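Local structure of kinesin-like protein Nod (3DC4) at residues R25-A31 / F65-A71; V58-F63 / T322-R327; Q95-Y101 / S304-A310. The protein hydrolyses ATP, binds microtubules and is required for segregating non-exchange chromosomes in Drosophila meiosis, its kinesin motor domain being the part described here. All coordinates share one frame; numbering follows the deposited sequence.

Overall arrangement
Strands 23-30 and 305-312 are neighbours in the central sheet of the kinesin motor domain, so contact 1 and contact 3, with centres about 13 Å apart, form one continuous run of parallel strands, 67-69, 23-30, 305-312 and 96-101. Contact 2 lies about 12 Å from contact 1 and about 20 Å from contact 3, centre to centre, where helix 319-335 meets a small antiparallel sheet. Along the chain the order is 25-31, 58-63, 65-71, 95-101, 304-310, 322-327, so contacts 1 and 2 interleave and contact 3 falls within the span of contact 2. The late strand 305-312 thus lies between the early strand 23-30 and strand 96-101, which leads into the nucleotide-binding loop.

Contact 1: R25-A31 / F65-A71; sequences RIAVREA and FDHAFPA
V28 lies opposite A68 in a parallel ladder at the margin of the central kinesin beta-sheet, where the short strand 67-69 runs beside strand 23-30. V28 N donates to H67 O at 3.0 Å, V28 O receives F69 N at 2.8 Å, and F69 O takes E30 N at 2.9 Å. At the start of the ladder I26 O accepts D66 N and, weakly, H67 N. An acid suits position 66: its OD1 turns the anti lone pair to I26 N, 2.9 Å away, and also forms a salt bridge with K333 of helix 319-335. E30 ties the far end. Its CG stands anti to the backbone N (chi1 173°) and the chain is extended, which carries OE1 to A71 N at 3.0 Å while OE2 bonds S43 OG. With an alanine here instead of E30, A71 N and S43 OG would probably each lose a partner, leaving the backbone after P70 more mobile. R29, of the ADP pocket, bonds Q75 and S111 through NH1 and I73 O through NH2; its NE donates to a water in the guanidinium plane, 2.8 Å away, which can donate on to P70 O.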
loop_
_atom_site.group_PDB
_atom_site.type_symbol
_atom_site.label_atom_id
_atom_site.label_comp_id
_atom_site.label_asym_id
_atom_site.label_seq_id
_atom_site.Cartn_x
_atom_site.Cartn_y
_atom_site.Cartn_z
ATOM N N ARG A 25 4.523 -6.191 7.971
ATOM C CA ARG A 25 5.686 -6.568 7.179
ATOM C C ARG A 25 6.322 -5.382 6.453
ATOM O O ARG A 25 5.635 -4.436 6.053
ATOM C CB ARG A 25 5.281 -7.632 6.149
ATOM C CG ARG A 25 4.578 -8.865 6.708
ATOM C CD ARG A 25 5.453 -9.661 7.668
ATOM N NE ARG A 25 5.289 -11.105 7.483
ATOM C CZ ARG A 25 5.852 -11.793 6.492
ATOM N NH1 ARG A 25 6.617 -11.163 5.609
ATOM N NH2 ARG A 25 5.646 -13.101 6.376
ATOM N N ILE A 26 7.636 -5.444 6.278
ATOM C CA ILE A 26 8.353 -4.380 5.591
ATOM C C ILE A 26 9.248 -4.942 4.493
ATOM O O ILE A 26 10.049 -5.857 4.716
ATOM C CB ILE A 26 9.208 -3.562 6.579
ATOM C CG1 ILE A 26 8.281 -2.843 7.567
ATOM C CG2 ILE A 26 10.067 -2.540 5.818
ATOM C CD1 ILE A 26 8.976 -2.062 8.642
ATOM N N ALA A 27 9.091 -4.390 3.297
ATOM C CA ALA A 27 9.872 -4.817 2.155
ATOM C C ALA A 27 10.525 -3.601 1.510
ATOM O O ALA A 27 10.014 -2.485 1.620
ATOM C CB ALA A 27 8.972 -5.505 1.142
ATOM N N VAL A 28 11.655 -3.826 0.849
ATOM C CA VAL A 28 12.364 -2.770 0.146
ATOM C C VAL A 28 12.586 -3.226 -1.284
ATOM O O VAL A 28 12.941 -4.382 -1.540
ATOM C CB VAL A 28 13.741 -2.463 0.779
ATOM C CG1 VAL A 28 14.437 -1.354 -0.009
ATOM C CG2 VAL A 28 13.556 -2.023 2.227
ATOM N N ARG A 29 12.363 -2.309 -2.217
ATOM C CA ARG A 29 12.571 -2.601 -3.626
ATOM C C ARG A 29 13.490 -1.554 -4.226
ATOM O O ARG A 29 13.195 -0.361 -4.189
ATOM C CB ARG A 29 11.248 -2.605 -4.401
ATOM C CG ARG A 29 11.420 -3.092 -5.850
ATOM C CD ARG A 29 10.112 -3.086 -6.659
ATOM N NE ARG A 29 10.248 -3.903 -7.874
ATOM C CZ ARG A 29 9.291 -4.092 -8.773
ATOM N NH1 ARG A 29 8.110 -3.514 -8.606
ATOM N NH2 ARG A 29 9.507 -4.879 -9.823
ATOM N N GLU A 30 14.604 -2.015 -4.778
ATOM C CA GLU A 30 15.577 -1.136 -5.405
ATOM C C GLU A 30 15.081 -0.784 -6.802
ATOM O O GLU A 30 14.720 -1.671 -7.571
ATOM C CB GLU A 30 16.932 -1.846 -5.507
ATOM C CG GLU A 30 17.982 -1.083 -6.308
ATOM C CD GLU A 30 19.268 -1.881 -6.482
ATOM O OE1 GLU A 30 19.178 -3.067 -6.851
ATOM O OE2 GLU A 30 20.362 -1.321 -6.260
ATOM N N ALA A 31 15.043 0.506 -7.125
ATOM C CA ALA A 31 14.593 0.935 -8.448
ATOM C C ALA A 31 15.700 0.620 -9.465
ATOM O O ALA A 31 16.860 0.412 -9.089
ATOM C CB ALA A 31 14.293 2.435 -8.439
ATOM N N PHE A 65 15.009 -6.297 6.880
ATOM C CA PHE A 65 13.557 -6.266 6.817
ATOM C C PHE A 65 13.014 -7.659 6.539
ATOM O O PHE A 65 13.686 -8.651 6.802
ATOM C CB PHE A 65 13.124 -5.297 5.734
ATOM C CG PHE A 65 13.694 -3.928 5.913
ATOM C CD1 PHE A 65 13.433 -3.209 7.071
ATOM C CD2 PHE A 65 14.520 -3.371 4.949
ATOM C CE1 PHE A 65 13.988 -1.951 7.272
ATOM C CE2 PHE A 65 15.082 -2.110 5.141
ATOM C CZ PHE A 65 14.813 -1.404 6.305
ATOM N N ASP A 66 11.799 -7.736 6.015
ATOM C CA ASP A 66 11.202 -9.033 5.718
ATOM C C ASP A 66 11.463 -9.447 4.283
ATOM O O ASP A 66 11.404 -10.630 3.953
ATOM C CB ASP A 66 9.699 -8.991 5.953
ATOM C CG ASP A 66 9.356 -8.735 7.402
ATOM O OD1 ASP A 66 8.798 -7.658 7.701
ATOM O OD2 ASP A 66 9.662 -9.602 8.247
ATOM N N HIS A 67 11.741 -8.461 3.435
ATOM C CA HIS A 67 12.001 -8.696 2.018
ATOM C C HIS A 67 12.928 -7.618 1.487
ATOM O O HIS A 67 12.744 -6.445 1.786
ATOM C CB HIS A 67 10.696 -8.631 1.212
ATOM C CG HIS A 67 9.670 -9.641 1.620
ATOM N ND1 HIS A 67 9.782 -10.979 1.311
ATOM C CD2 HIS A 67 8.517 -9.512 2.321
ATOM C CE1 HIS A 67 8.743 -11.632 1.803
ATOM N NE2 HIS A 67 7.960 -10.764 2.420
ATOM N N ALA A 68 13.933 -8.014 0.715
ATOM C CA ALA A 68 14.850 -7.054 0.106
ATOM C C ALA A 68 14.937 -7.469 -1.363
ATOM O O ALA A 68 15.586 -8.465 -1.702
ATOM C CB ALA A 68 16.229 -7.109 0.774
ATOM N N PHE A 69 14.266 -6.705 -2.223
ATOM C CA PHE A 69 14.203 -6.987 -3.654
ATOM C C PHE A 69 15.140 -6.139 -4.507
ATOM O O PHE A 69 15.014 -4.914 -4.547
ATOM C CB PHE A 69 12.775 -6.768 -4.175
ATOM C CG PHE A 69 11.718 -7.550 -3.440
ATOM C CD1 PHE A 69 11.706 -8.943 -3.477
ATOM C CD2 PHE A 69 10.710 -6.890 -2.739
ATOM C CE1 PHE A 69 10.706 -9.665 -2.830
ATOM C CE2 PHE A 69 9.702 -7.606 -2.088
ATOM C CZ PHE A 69 9.701 -8.994 -2.132
ATOM N N PRO A 70 16.093 -6.781 -5.203
ATOM C CA PRO A 70 17.018 -6.023 -6.054
ATOM C C PRO A 70 16.291 -5.548 -7.314
ATOM O O PRO A 70 15.182 -6.006 -7.607
ATOM C CB PRO A 70 18.120 -7.037 -6.355
ATOM C CG PRO A 70 17.386 -8.337 -6.347
ATOM C CD PRO A 70 16.485 -8.200 -5.137
ATOM N N ALA A 71 16.916 -4.642 -8.059
ATOM C CA ALA A 71 16.311 -4.102 -9.269
ATOM C C ALA A 71 15.938 -5.171 -10.295
ATOM O O ALA A 71 15.163 -4.905 -11.203
ATOM C CB ALA A 71 17.244 -3.086 -9.899
HETATM O O HOH W 1 12.750 -4.724 -8.914
HETATM O O HOH W 2 13.334 -2.550 -9.769
#

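Contact 2: V58-F63 / T322-R327; sequences VDQNEF and TLSTLR
F63 lays one ring face against L326, whose CB sits almost over the ring centre, 3.6 Å from the centroid and 11° off the normal. This is a CH-pi contact, and the two side chains cross at about a right angle. In F63, CG lies anti to the carbonyl carbon (chi1 -67°), a setting that sends the ring out from the strand toward the helix. A broad aromatic face suits this place because it can cover L326 CB; at the rim of the ring, CE1 also comes 4.0 Å from R327 N.

L323, one helical turn earlier, approaches the same ring differently. Its CD2 lies near the ring plane at the edge, 4.3 Å from F63 CZ, and is closer to V58 CG1, at 3.7 Å. V58 and L323 slide past each other in opposite directions, whereas V58 crosses L326 at about a right angle, bringing V58 CG2 to 3.5 Å from L326 CD1. The branched valine therefore divides its methyls between two leucines, CG1 to L323 and CG2 to L326.

These side chains pack helix 319-335 against a beta hairpin of the small antiparallel sheet beside the main kinesin sheet. A type I' turn from V58 to N61 reverses the chain, with D59 and Q60 both at positive phi. N61 probably steadies it: V58 O accepts both the backbone N and ND2 of N61. The side-chain bond is bent; ND2 lies in the V58 carbonyl plane, 3.2 Å from V58 O, while that oxygen is 22° out of the N61 amide plane. Toward the turn, L323 CD1 passes 3.8 Å from D59 OD2, while CD2 lies beside N61 ND2. L56 and F65 also touch the L326 side chain.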
loop_
_atom_site.group_PDB
_atom_site.type_symbol
_atom_site.label_atom_id
_atom_site.label_comp_id
_atom_site.label_asym_id
_atom_site.label_seq_id
_atom_site.Cartn_x
_atom_site.Cartn_y
_atom_site.Cartn_z
ATOM N N VAL A 58 23.636 0.206 2.888
ATOM C CA VAL A 58 23.653 1.488 2.209
ATOM C C VAL A 58 24.475 2.426 3.076
ATOM O O VAL A 58 24.223 2.559 4.268
ATOM C CB VAL A 58 22.230 2.050 2.032
ATOM C CG1 VAL A 58 22.295 3.433 1.400
ATOM C CG2 VAL A 58 21.413 1.113 1.147
ATOM N N ASP A 59 25.474 3.046 2.462
ATOM C CA ASP A 59 26.363 3.971 3.150
ATOM C C ASP A 59 26.906 3.334 4.433
ATOM O O ASP A 59 26.912 3.952 5.495
ATOM C CB ASP A 59 25.612 5.275 3.452
ATOM C CG ASP A 59 26.543 6.435 3.742
ATOM O OD1 ASP A 59 27.609 6.526 3.099
ATOM O OD2 ASP A 59 26.201 7.266 4.608
ATOM N N GLN A 60 27.347 2.084 4.317
ATOM C CA GLN A 60 27.914 1.324 5.434
ATOM C C GLN A 60 26.917 0.940 6.519
ATOM O O GLN A 60 27.292 0.354 7.534
ATOM C CB GLN A 60 29.083 2.093 6.060
ATOM C CG GLN A 60 30.298 2.161 5.160
ATOM C CD GLN A 60 30.788 0.778 4.777
ATOM O OE1 GLN A 60 31.173 -0.019 5.636
ATOM N NE2 GLN A 60 30.771 0.483 3.482
ATOM N N ASN A 61 25.648 1.261 6.304
ATOM C CA ASN A 61 24.606 0.930 7.265
ATOM C C ASN A 61 23.922 -0.355 6.843
ATOM O O ASN A 61 23.579 -0.530 5.678
ATOM C CB ASN A 61 23.569 2.048 7.337
ATOM C CG ASN A 61 24.154 3.346 7.832
ATOM O OD1 ASN A 61 24.527 3.463 9.000
ATOM N ND2 ASN A 61 24.247 4.323 6.952
ATOM N N GLU A 62 23.700 -1.243 7.800
ATOM C CA GLU A 62 23.061 -2.513 7.504
ATOM C C GLU A 62 21.578 -2.473 7.869
ATOM O O GLU A 62 21.208 -2.117 8.982
ATOM C CB GLU A 62 23.786 -3.621 8.261
ATOM C CG GLU A 62 23.568 -5.013 7.708
ATOM C CD GLU A 62 24.664 -5.973 8.150
ATOM O OE1 GLU A 62 25.801 -5.840 7.658
ATOM O OE2 GLU A 62 24.388 -6.843 8.998
ATOM N N PHE A 63 20.730 -2.832 6.914
ATOM C CA PHE A 63 19.287 -2.827 7.121
ATOM C C PHE A 63 18.706 -4.228 6.991
ATOM O O PHE A 63 19.074 -4.984 6.083
ATOM C CB PHE A 63 18.634 -1.900 6.098
ATOM C CG PHE A 63 18.987 -0.460 6.293
ATOM C CD1 PHE A 63 18.337 0.303 7.254
ATOM C CD2 PHE A 63 19.988 0.128 5.535
ATOM C CE1 PHE A 63 18.683 1.635 7.459
ATOM C CE2 PHE A 63 20.342 1.457 5.732
ATOM C CZ PHE A 63 19.686 2.212 6.696
ATOM N N THR A 322 17.366 7.990 0.152
ATOM C CA THR A 322 17.355 6.545 0.329
ATOM C C THR A 322 17.540 6.200 1.806
ATOM O O THR A 322 16.791 5.390 2.355
ATOM C CB THR A 322 18.457 5.906 -0.526
ATOM O OG1 THR A 322 18.082 6.005 -1.907
ATOM C CG2 THR A 322 18.664 4.436 -0.172
ATOM N N LEU A 323 18.525 6.817 2.456
ATOM C CA LEU A 323 18.765 6.556 3.878
ATOM C C LEU A 323 17.537 6.883 4.721
ATOM O O LEU A 323 17.205 6.160 5.664
ATOM C CB LEU A 323 19.961 7.377 4.378
ATOM C CG LEU A 323 21.311 6.842 3.879
ATOM C CD1 LEU A 323 22.449 7.769 4.296
ATOM C CD2 LEU A 323 21.530 5.446 4.455
ATOM N N SER A 324 16.873 7.985 4.400
ATOM C CA SER A 324 15.686 8.399 5.148
ATOM C C SER A 324 14.593 7.346 5.042
ATOM O O SER A 324 13.947 6.982 6.028
ATOM C CB SER A 324 15.180 9.746 4.618
ATOM O OG SER A 324 16.127 10.777 4.865
ATOM N N THR A 325 14.417 6.845 3.829
ATOM C CA THR A 325 13.413 5.833 3.554
ATOM C C THR A 325 13.722 4.524 4.285
ATOM O O THR A 325 12.836 3.912 4.882
ATOM C CB THR A 325 13.336 5.590 2.033
ATOM O OG1 THR A 325 12.817 6.756 1.381
ATOM C CG2 THR A 325 12.435 4.423 1.721
ATOM N N LEU A 326 14.987 4.118 4.265
ATOM C CA LEU A 326 15.377 2.885 4.937
ATOM C C LEU A 326 15.305 3.029 6.462
ATOM O O LEU A 326 14.891 2.092 7.151
ATOM C CB LEU A 326 16.780 2.450 4.477
ATOM C CG LEU A 326 16.832 2.105 2.983
ATOM C CD1 LEU A 326 18.264 1.983 2.501
ATOM C CD2 LEU A 326 16.067 0.808 2.737
ATOM N N ARG A 327 15.690 4.190 6.991
ATOM C CA ARG A 327 15.632 4.393 8.436
ATOM C C ARG A 327 14.175 4.298 8.901
ATOM O O ARG A 327 13.888 3.735 9.956
ATOM C CB ARG A 327 16.256 5.747 8.822
ATOM C CG ARG A 327 17.789 5.735 8.757
ATOM C CD ARG A 327 18.383 7.115 8.982
ATOM N NE ARG A 327 17.987 7.674 10.268
ATOM C CZ ARG A 327 18.588 7.411 11.423
ATOM N NH1 ARG A 327 19.631 6.595 11.468
ATOM N NH2 ARG A 327 18.129 7.958 12.538
#

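Contact 3: Q95-Y101 / S304-A310; sequences QCTALAY and SYLTFLA
T97, L99 and Y101 of one strand and Y305, T307 and L309 of the other alternate as partners in a regular parallel ladder. T307 illustrates the pattern: its N donates to T97 O and its O receives L99 N, each at 2.8 Å. L309 continues it, giving its N to L99 O at 2.7 Å and accepting Y101 N.

The side chains leave on two faces. On one, L99 and F308 lie side by side, pointing the same way, with L99 CD2 and F308 CD1 4.1 Å apart. Y101 holds CG between its backbone N and carbonyl carbon (chi1 75°), which swings the ring across to A310; A310 CA sits over a ring face, 4.0 Å from the centroid. A residue as small as alanine leaves room for that ring. The opposite face carries A98 and A100 with Y305, T307 and L309.

Further out, F328 meets the Y101 ring edge-to-face, which, with the bond from Y101 OH to T325 O, probably limits the ring's rotation. A water accepts from T97 OG1 and donates to Y305 O, both at 2.7 Å, and N238 also bonds T97 OG1.

Six main-chain bonds thus satisfy the polar backbone atoms that the two strands turn toward each other, while the small A100 side chain lets K108 of the P-loop, which follows strand 96-101 and holds ADP, pack against it.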
loop_
_atom_site.group_PDB
_atom_site.type_symbol
_atom_site.label_atom_id
_atom_site.label_comp_id
_atom_site.label_asym_id
_atom_site.label_seq_id
_atom_site.Cartn_x
_atom_site.Cartn_y
_atom_site.Cartn_z
ATOM N N GLN A 95 -8.770 -7.125 7.194
ATOM C CA GLN A 95 -8.466 -5.895 6.476
ATOM C C GLN A 95 -6.982 -5.962 6.123
ATOM O O GLN A 95 -6.173 -6.416 6.932
ATOM C CB GLN A 95 -8.748 -4.673 7.355
ATOM C CG GLN A 95 -10.124 -4.662 8.022
ATOM C CD GLN A 95 -11.262 -4.889 7.056
ATOM O OE1 GLN A 95 -11.249 -4.383 5.927
ATOM N NE2 GLN A 95 -12.267 -5.649 7.496
ATOM N N CYS A 96 -6.636 -5.520 4.917
ATOM C CA CYS A 96 -5.254 -5.561 4.441
ATOM C C CYS A 96 -4.828 -4.244 3.807
ATOM O O CYS A 96 -5.599 -3.627 3.071
ATOM C CB CYS A 96 -5.083 -6.668 3.394
ATOM S SG CYS A 96 -5.447 -8.346 3.961
ATOM N N THR A 97 -3.590 -3.836 4.070
ATOM C CA THR A 97 -3.060 -2.601 3.508
ATOM C C THR A 97 -1.637 -2.817 2.989
ATOM O O THR A 97 -0.789 -3.353 3.693
ATOM C CB THR A 97 -3.044 -1.478 4.559
ATOM O OG1 THR A 97 -4.385 -1.242 5.018
ATOM C CG2 THR A 97 -2.479 -0.195 3.971
ATOM N N ALA A 98 -1.399 -2.434 1.741
ATOM C CA ALA A 98 -0.074 -2.546 1.141
ATOM C C ALA A 98 0.237 -1.105 0.768
ATOM O O ALA A 98 -0.471 -0.487 -0.032
ATOM C CB ALA A 98 -0.102 -3.449 -0.104
ATOM N N LEU A 99 1.293 -0.566 1.364
ATOM C CA LEU A 99 1.660 0.820 1.134
ATOM C C LEU A 99 3.068 1.034 0.612
ATOM O O LEU A 99 4.046 0.567 1.201
ATOM C CB LEU A 99 1.447 1.610 2.432
ATOM C CG LEU A 99 1.780 3.099 2.497
ATOM C CD1 LEU A 99 0.987 3.727 3.632
ATOM C CD2 LEU A 99 3.280 3.300 2.705
ATOM N N ALA A 100 3.154 1.754 -0.501
ATOM C CA ALA A 100 4.435 2.061 -1.111
ATOM C C ALA A 100 4.799 3.485 -0.711
ATOM O O ALA A 100 3.965 4.401 -0.747
ATOM C CB ALA A 100 4.343 1.959 -2.645
ATOM N N TYR A 101 6.051 3.668 -0.325
ATOM C CA TYR A 101 6.525 4.983 0.066
ATOM C C TYR A 101 7.965 5.123 -0.382
ATOM O O TYR A 101 8.617 4.140 -0.745
ATOM C CB TYR A 101 6.441 5.161 1.582
ATOM C CG TYR A 101 7.512 4.431 2.368
ATOM C CD1 TYR A 101 7.373 3.079 2.698
ATOM C CD2 TYR A 101 8.651 5.107 2.820
ATOM C CE1 TYR A 101 8.347 2.422 3.468
ATOM C CE2 TYR A 101 9.625 4.461 3.588
ATOM C CZ TYR A 101 9.467 3.120 3.911
ATOM O OH TYR A 101 10.402 2.467 4.683
ATOM N N SER A 304 -5.649 -7.041 11.640
ATOM C CA SER A 304 -5.498 -6.524 10.286
ATOM C C SER A 304 -4.046 -6.703 9.854
ATOM O O SER A 304 -3.172 -6.948 10.688
ATOM C CB SER A 304 -5.902 -5.055 10.219
ATOM O OG SER A 304 -7.300 -4.929 10.425
ATOM N N TYR A 305 -3.801 -6.589 8.548
ATOM C CA TYR A 305 -2.462 -6.747 7.988
ATOM C C TYR A 305 -1.923 -5.466 7.381
ATOM O O TYR A 305 -2.627 -4.771 6.654
ATOM C CB TYR A 305 -2.461 -7.839 6.920
ATOM C CG TYR A 305 -2.718 -9.215 7.470
ATOM C CD1 TYR A 305 -4.008 -9.622 7.820
ATOM C CD2 TYR A 305 -1.665 -10.102 7.665
ATOM C CE1 TYR A 305 -4.237 -10.879 8.352
ATOM C CE2 TYR A 305 -1.875 -11.359 8.195
ATOM C CZ TYR A 305 -3.158 -11.741 8.538
ATOM O OH TYR A 305 -3.353 -12.990 9.079
ATOM N N LEU A 306 -0.664 -5.160 7.681
ATOM C CA LEU A 306 -0.023 -3.961 7.158
ATOM C C LEU A 306 1.325 -4.316 6.543
ATOM O O LEU A 306 2.185 -4.896 7.204
ATOM C CB LEU A 306 0.161 -2.934 8.283
ATOM C CG LEU A 306 0.910 -1.633 7.983
ATOM C CD1 LEU A 306 0.242 -0.899 6.839
ATOM C CD2 LEU A 306 0.944 -0.760 9.236
ATOM N N THR A 307 1.497 -3.973 5.270
ATOM C CA THR A 307 2.744 -4.253 4.572
ATOM C C THR A 307 3.301 -2.991 3.916
ATOM O O THR A 307 2.623 -2.326 3.126
ATOM C CB THR A 307 2.557 -5.339 3.497
ATOM O OG1 THR A 307 2.208 -6.578 4.129
ATOM C CG2 THR A 307 3.850 -5.531 2.700
ATOM N N PHE A 308 4.542 -2.667 4.272
ATOM C CA PHE A 308 5.249 -1.498 3.749
ATOM C C PHE A 308 6.151 -1.887 2.598
ATOM O O PHE A 308 6.819 -2.919 2.656
ATOM C CB PHE A 308 6.156 -0.888 4.822
ATOM C CG PHE A 308 5.431 -0.151 5.900
ATOM C CD1 PHE A 308 5.111 1.194 5.738
ATOM C CD2 PHE A 308 5.115 -0.783 7.097
ATOM C CE1 PHE A 308 4.495 1.905 6.763
ATOM C CE2 PHE A 308 4.498 -0.083 8.130
ATOM C CZ PHE A 308 4.187 1.268 7.959
ATOM N N LEU A 309 6.180 -1.065 1.560
ATOM C CA LEU A 309 7.070 -1.311 0.434
ATOM C C LEU A 309 7.881 -0.044 0.261
ATOM O O LEU A 309 7.375 0.969 -0.241
ATOM C CB LEU A 309 6.305 -1.611 -0.860
ATOM C CG LEU A 309 7.188 -1.830 -2.103
ATOM C CD1 LEU A 309 8.137 -3.009 -1.878
ATOM C CD2 LEU A 309 6.301 -2.117 -3.319
ATOM N N ALA A 310 9.128 -0.091 0.717
ATOM C CA ALA A 310 10.044 1.044 0.606
ATOM C C ALA A 310 10.707 0.959 -0.748
ATOM O O ALA A 310 11.357 -0.030 -1.061
ATOM C CB ALA A 310 11.115 0.969 1.690
HETATM O O HOH W 3 -8.871 -7.311 10.090
HETATM O O HOH W 4 -4.727 -3.129 6.899
#